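Local coordinates for hemolysin activator protein CdiB (Acinetobacter baumannii ACICU, PDB 6WIL) that probably secretes and activates a CdiA-type toxin across the outer membrane, as a two-partner-secretion transporter of the Omp85 superfamily, at residues His329-Lys340 / Thr358-Gln369. Residues are numbered along the deposited sequence; the frame is centred on the assembly and turned at random.
Sequences HKTSVYGKLYHK and TSGWNLGVQHRQ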
loop_
_atom_site.group_PDB
_atom_site.type_symbol
_atom_site.label_atom_id
_atom_site.label_comp_id
_atom_site.label_asym_id
_atom_site.label_seq_id
_atom_site.Cartn_x
_atom_site.Cartn_y
_atom_site.Cartn_z
ATOM N N HIS A 329 -2.800 -9.157 7.928
ATOM C CA HIS A 329 -2.322 -9.084 6.554
ATOM C C HIS A 329 -3.428 -8.584 5.637
ATOM O O HIS A 329 -4.617 -8.683 5.948
ATOM C CB HIS A 329 -1.793 -10.441 6.074
ATOM C CG HIS A 329 -2.830 -11.310 5.431
ATOM N ND1 HIS A 329 -3.703 -12.090 6.157
ATOM C CD2 HIS A 329 -3.119 -11.536 4.128
ATOM C CE1 HIS A 329 -4.493 -12.752 5.329
ATOM N NE2 HIS A 329 -4.157 -12.435 4.091
ATOM N N LYS A 330 -3.006 -8.047 4.491
ATOM C CA LYS A 330 -3.909 -7.591 3.443
ATOM C C LYS A 330 -3.232 -7.815 2.099
ATOM O O LYS A 330 -2.108 -7.351 1.892
ATOM C CB LYS A 330 -4.270 -6.114 3.633
ATOM C CG LYS A 330 -5.286 -5.572 2.649
ATOM C CD LYS A 330 -5.844 -4.243 3.143
ATOM C CE LYS A 330 -6.593 -3.508 2.048
ATOM N NZ LYS A 330 -7.208 -2.249 2.547
ATOM N N THR A 331 -3.910 -8.528 1.199
ATOM C CA THR A 331 -3.364 -8.890 -0.102
ATOM C C THR A 331 -4.347 -8.497 -1.195
ATOM O O THR A 331 -5.554 -8.718 -1.062
ATOM C CB THR A 331 -3.076 -10.401 -0.195
ATOM O OG1 THR A 331 -2.179 -10.790 0.852
ATOM C CG2 THR A 331 -2.454 -10.750 -1.544
ATOM N N SER A 332 -3.827 -7.931 -2.283
ATOM C CA SER A 332 -4.686 -7.513 -3.379
ATOM C C SER A 332 -3.956 -7.681 -4.704
ATOM O O SER A 332 -2.725 -7.628 -4.766
ATOM C CB SER A 332 -5.149 -6.062 -3.195
ATOM O OG SER A 332 -4.082 -5.238 -2.761
ATOM N N VAL A 333 -4.735 -7.906 -5.758
ATOM C CA VAL A 333 -4.238 -7.922 -7.128
ATOM C C VAL A 333 -4.754 -6.672 -7.823
ATOM O O VAL A 333 -5.841 -6.173 -7.512
ATOM C CB VAL A 333 -4.668 -9.197 -7.889
ATOM C CG1 VAL A 333 -4.034 -10.424 -7.262
ATOM C CG2 VAL A 333 -6.186 -9.332 -7.902
ATOM N N TYR A 334 -3.967 -6.154 -8.765
ATOM C CA TYR A 334 -4.357 -4.932 -9.453
ATOM C C TYR A 334 -4.016 -5.021 -10.931
ATOM O O TYR A 334 -3.226 -5.864 -11.366
ATOM C CB TYR A 334 -3.693 -3.692 -8.835
ATOM C CG TYR A 334 -2.188 -3.653 -8.950
ATOM C CD1 TYR A 334 -1.387 -4.222 -7.970
ATOM C CD2 TYR A 334 -1.565 -3.031 -10.028
ATOM C CE1 TYR A 334 -0.012 -4.186 -8.060
ATOM C CE2 TYR A 334 -0.184 -2.993 -10.131
ATOM C CZ TYR A 334 0.586 -3.571 -9.142
ATOM O OH TYR A 334 1.958 -3.541 -9.223
ATOM N N GLY A 335 -4.640 -4.131 -11.699
ATOM C CA GLY A 335 -4.323 -3.940 -13.098
ATOM C C GLY A 335 -4.319 -2.468 -13.456
ATOM O O GLY A 335 -5.201 -1.725 -13.015
ATOM N N LYS A 336 -3.333 -2.024 -14.237
ATOM C CA LYS A 336 -3.232 -0.634 -14.663
ATOM C C LYS A 336 -3.324 -0.538 -16.179
ATOM O O LYS A 336 -2.838 -1.415 -16.897
ATOM C CB LYS A 336 -1.915 0.010 -14.213
ATOM C CG LYS A 336 -1.714 0.116 -12.717
ATOM C CD LYS A 336 -0.350 0.712 -12.411
ATOM C CE LYS A 336 0.016 0.551 -10.945
ATOM N NZ LYS A 336 1.485 0.322 -10.788
ATOM N N LEU A 337 -3.951 0.532 -16.656
ATOM C CA LEU A 337 -3.899 0.936 -18.054
ATOM C C LEU A 337 -3.258 2.313 -18.119
ATOM O O LEU A 337 -3.645 3.209 -17.364
ATOM C CB LEU A 337 -5.294 0.971 -18.684
ATOM C CG LEU A 337 -5.995 -0.368 -18.895
ATOM C CD1 LEU A 337 -7.223 -0.179 -19.765
ATOM C CD2 LEU A 337 -5.040 -1.368 -19.524
ATOM N N TYR A 338 -2.279 2.480 -19.008
ATOM C CA TYR A 338 -1.557 3.741 -19.103
ATOM C C TYR A 338 -1.363 4.135 -20.559
ATOM O O TYR A 338 -1.250 3.282 -21.442
ATOM C CB TYR A 338 -0.190 3.675 -18.394
ATOM C CG TYR A 338 0.848 2.808 -19.078
ATOM C CD1 TYR A 338 1.662 3.321 -20.082
ATOM C CD2 TYR A 338 1.029 1.483 -18.702
ATOM C CE1 TYR A 338 2.614 2.536 -20.704
ATOM C CE2 TYR A 338 1.980 0.689 -19.317
ATOM C CZ TYR A 338 2.768 1.221 -20.318
ATOM O OH TYR A 338 3.714 0.433 -20.931
ATOM N N HIS A 339 -1.316 5.447 -20.791
ATOM C CA HIS A 339 -0.976 6.024 -22.086
ATOM C C HIS A 339 -0.038 7.200 -21.857
ATOM O O HIS A 339 -0.311 8.053 -21.008
ATOM C CB HIS A 339 -2.225 6.486 -22.848
ATOM C CG HIS A 339 -1.917 7.280 -24.080
ATOM N ND1 HIS A 339 -1.781 8.651 -24.067
ATOM C CD2 HIS A 339 -1.713 6.894 -25.363
ATOM C CE1 HIS A 339 -1.510 9.077 -25.288
ATOM N NE2 HIS A 339 -1.462 8.031 -26.092
ATOM N N LYS A 340 1.060 7.238 -22.607
ATOM C CA LYS A 340 2.057 8.296 -22.509
ATOM C C LYS A 340 2.244 8.965 -23.861
ATOM O O LYS A 340 2.149 8.315 -24.907
ATOM C CB LYS A 340 3.408 7.761 -22.030
ATOM C CG LYS A 340 3.693 7.974 -20.560
ATOM C CD LYS A 340 5.187 8.161 -20.305
ATOM C CE LYS A 340 5.669 9.531 -20.781
ATOM N NZ LYS A 340 7.118 9.748 -20.507
ATOM N N THR A 358 3.219 6.113 -26.254
ATOM C CA THR A 358 3.267 4.736 -25.781
ATOM C C THR A 358 2.014 4.430 -24.972
ATOM O O THR A 358 1.344 5.327 -24.454
ATOM C CB THR A 358 4.516 4.452 -24.924
ATOM O OG1 THR A 358 4.388 5.094 -23.650
ATOM C CG2 THR A 358 5.782 4.950 -25.617
ATOM N N SER A 359 1.703 3.142 -24.875
ATOM C CA SER A 359 0.560 2.682 -24.097
ATOM C C SER A 359 0.800 1.233 -23.706
ATOM O O SER A 359 1.601 0.529 -24.327
ATOM C CB SER A 359 -0.748 2.816 -24.880
ATOM O OG SER A 359 -0.883 1.757 -25.811
ATOM N N GLY A 360 0.096 0.795 -22.673
ATOM C CA GLY A 360 0.245 -0.574 -22.222
ATOM C C GLY A 360 -0.581 -0.851 -20.988
ATOM O O GLY A 360 -1.474 -0.082 -20.631
ATOM N N TRP A 361 -0.269 -1.967 -20.333
ATOM C CA TRP A 361 -0.997 -2.382 -19.147
ATOM C C TRP A 361 -0.033 -2.951 -18.116
ATOM O O TRP A 361 1.055 -3.429 -18.443
ATOM C CB TRP A 361 -2.087 -3.411 -19.479
ATOM C CG TRP A 361 -1.636 -4.518 -20.378
ATOM C CD1 TRP A 361 -1.717 -4.551 -21.738
ATOM C CD2 TRP A 361 -1.039 -5.760 -19.981
ATOM N NE1 TRP A 361 -1.209 -5.735 -22.215
ATOM C CE2 TRP A 361 -0.786 -6.495 -21.156
ATOM C CE3 TRP A 361 -0.696 -6.320 -18.748
ATOM C CZ2 TRP A 361 -0.203 -7.761 -21.134
ATOM C CZ3 TRP A 361 -0.118 -7.577 -18.727
ATOM C CH2 TRP A 361 0.122 -8.284 -19.912
ATOM N N ASN A 362 -0.447 -2.872 -16.856
ATOM C CA ASN A 362 0.286 -3.441 -15.736
ATOM C C ASN A 362 -0.594 -4.456 -15.027
ATOM O O ASN A 362 -1.797 -4.234 -14.854
ATOM C CB ASN A 362 0.721 -2.366 -14.728
ATOM C CG ASN A 362 1.832 -1.485 -15.253
ATOM O OD1 ASN A 362 1.590 -0.551 -16.017
ATOM N ND2 ASN A 362 3.057 -1.765 -14.828
ATOM N N LEU A 363 0.009 -5.567 -14.626
ATOM C CA LEU A 363 -0.620 -6.542 -13.750
ATOM C C LEU A 363 0.294 -6.750 -12.555
ATOM O O LEU A 363 1.512 -6.862 -12.711
ATOM C CB LEU A 363 -0.872 -7.876 -14.464
ATOM C CG LEU A 363 -2.093 -7.925 -15.387
ATOM C CD1 LEU A 363 -2.204 -9.281 -16.072
ATOM C CD2 LEU A 363 -3.364 -7.610 -14.605
ATOM N N GLY A 364 -0.289 -6.779 -11.363
ATOM C CA GLY A 364 0.546 -6.923 -10.186
ATOM C C GLY A 364 -0.235 -7.397 -8.983
ATOM O O GLY A 364 -1.457 -7.561 -9.016
ATOM N N VAL A 365 0.510 -7.610 -7.904
ATOM C CA VAL A 365 -0.033 -8.040 -6.624
ATOM C C VAL A 365 0.714 -7.291 -5.533
ATOM O O VAL A 365 1.929 -7.082 -5.629
ATOM C CB VAL A 365 0.088 -9.569 -6.438
ATOM C CG1 VAL A 365 1.509 -10.029 -6.722
ATOM C CG2 VAL A 365 -0.337 -9.982 -5.031
ATOM N N GLN A 366 -0.013 -6.854 -4.513
ATOM C CA GLN A 366 0.596 -6.197 -3.373
ATOM C C GLN A 366 0.119 -6.868 -2.094
ATOM O O GLN A 366 -0.987 -7.410 -2.027
ATOM C CB GLN A 366 0.287 -4.691 -3.352
ATOM C CG GLN A 366 -1.155 -4.336 -3.646
ATOM C CD GLN A 366 -1.368 -2.838 -3.783
ATOM O OE1 GLN A 366 -0.412 -2.072 -3.919
ATOM N NE2 GLN A 366 -2.627 -2.414 -3.750
ATOM N N HIS A 367 0.982 -6.831 -1.087
ATOM C CA HIS A 367 0.762 -7.500 0.181
ATOM C C HIS A 367 1.250 -6.589 1.294
ATOM O O HIS A 367 2.255 -5.890 1.136
ATOM C CB HIS A 367 1.503 -8.844 0.235
ATOM C CG HIS A 367 1.339 -9.579 1.529
ATOM N ND1 HIS A 367 0.300 -10.454 1.759
ATOM C CD2 HIS A 367 2.085 -9.573 2.658
ATOM C CE1 HIS A 367 0.412 -10.954 2.977
ATOM N NE2 HIS A 367 1.484 -10.433 3.546
ATOM N N ARG A 368 0.525 -6.586 2.404
ATOM C CA ARG A 368 0.955 -5.917 3.620
ATOM C C ARG A 368 0.816 -6.906 4.767
ATOM O O ARG A 368 -0.156 -7.664 4.823
ATOM C CB ARG A 368 0.138 -4.640 3.889
ATOM C CG ARG A 368 0.834 -3.671 4.834
ATOM C CD ARG A 368 -0.035 -2.482 5.219
ATOM N NE ARG A 368 -0.499 -1.717 4.066
ATOM C CZ ARG A 368 -1.768 -1.658 3.673
ATOM N NH1 ARG A 368 -2.702 -2.314 4.346
ATOM N NH2 ARG A 368 -2.102 -0.936 2.612
ATOM N N GLN A 369 1.799 -6.917 5.663
ATOM C CA GLN A 369 1.846 -7.895 6.741
ATOM C C GLN A 369 2.247 -7.206 8.035
ATOM O O GLN A 369 3.162 -6.377 8.048
ATOM C CB GLN A 369 2.834 -9.029 6.423
ATOM C CG GLN A 369 2.944 -10.097 7.506
ATOM C CD GLN A 369 1.956 -11.231 7.318
ATOM O OE1 GLN A 369 1.720 -11.685 6.198
ATOM N NE2 GLN A 369 1.375 -11.697 8.418
#
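Tyr334 and Tyr338 each lay a ring flat over a glycine of the opposite strand, packing closely where 329-340 meets 358-369. Gly364 CA lies 3.8 Å from the centroid of the Tyr334 ring, and Gly360 CA is 3.9 Å from that of Tyr338, both CH-pi contacts. Each ring reaches across because CG sits between the backbone N and carbonyl carbon (chi1 64° and 70°), and it lies directly against the glycine backbone, which has no side chain to hold it off. Each of the six hydrogen-bonded pairs, from Lys330/Arg368 to Lys340/Thr358, makes both backbone bonds, at an axis angle of 167°.

On the same, inward face stand Lys330, Ser332, Lys336, Asn362, Gln366 and Arg368. Asn362 packs its CB 3.6 Å from Lys336 CB, while its OD1 approaches Tyr338 CD2 at 3.4 Å. Asp381 of the next strand then takes hydrogen bonds from Asn362 ND2 and Tyr334 OH. Lys330 and Arg368 run side by side, their NZ and NH1 4.9 Å apart; Glu179 pairs with the lysine, and Gln31, just after helix 8-27, accepts from Lys330 NZ and, weakly, from Arg368 NH1, probably easing the like charges.

The other face is looser. Val333, Leu337, Trp361, Leu363 and Val365 lie on the surface of the barrel with few mutual contacts, such as Leu337 CD2 to Trp361 CB at 3.6 Å; such apolar groups suit lipid. Polar residues flank this apolar belt, with His339 and Ser359 at one end and Thr331, His367 and Gln369 at the other. There Thr331 OG1 and His367 ND1 share a 2.7 Å hydrogen bond in which either could be the donor, and NE2 of the same ring donates to Gln369 OE1; together the two bonds fix the ring's rotation.

The chemistry of this hairpin is thus consistent with a transmembrane barrel wall, polar on its inner side and facing lipid over the middle of its outer side, as expected of a pore for a secreted polypeptide.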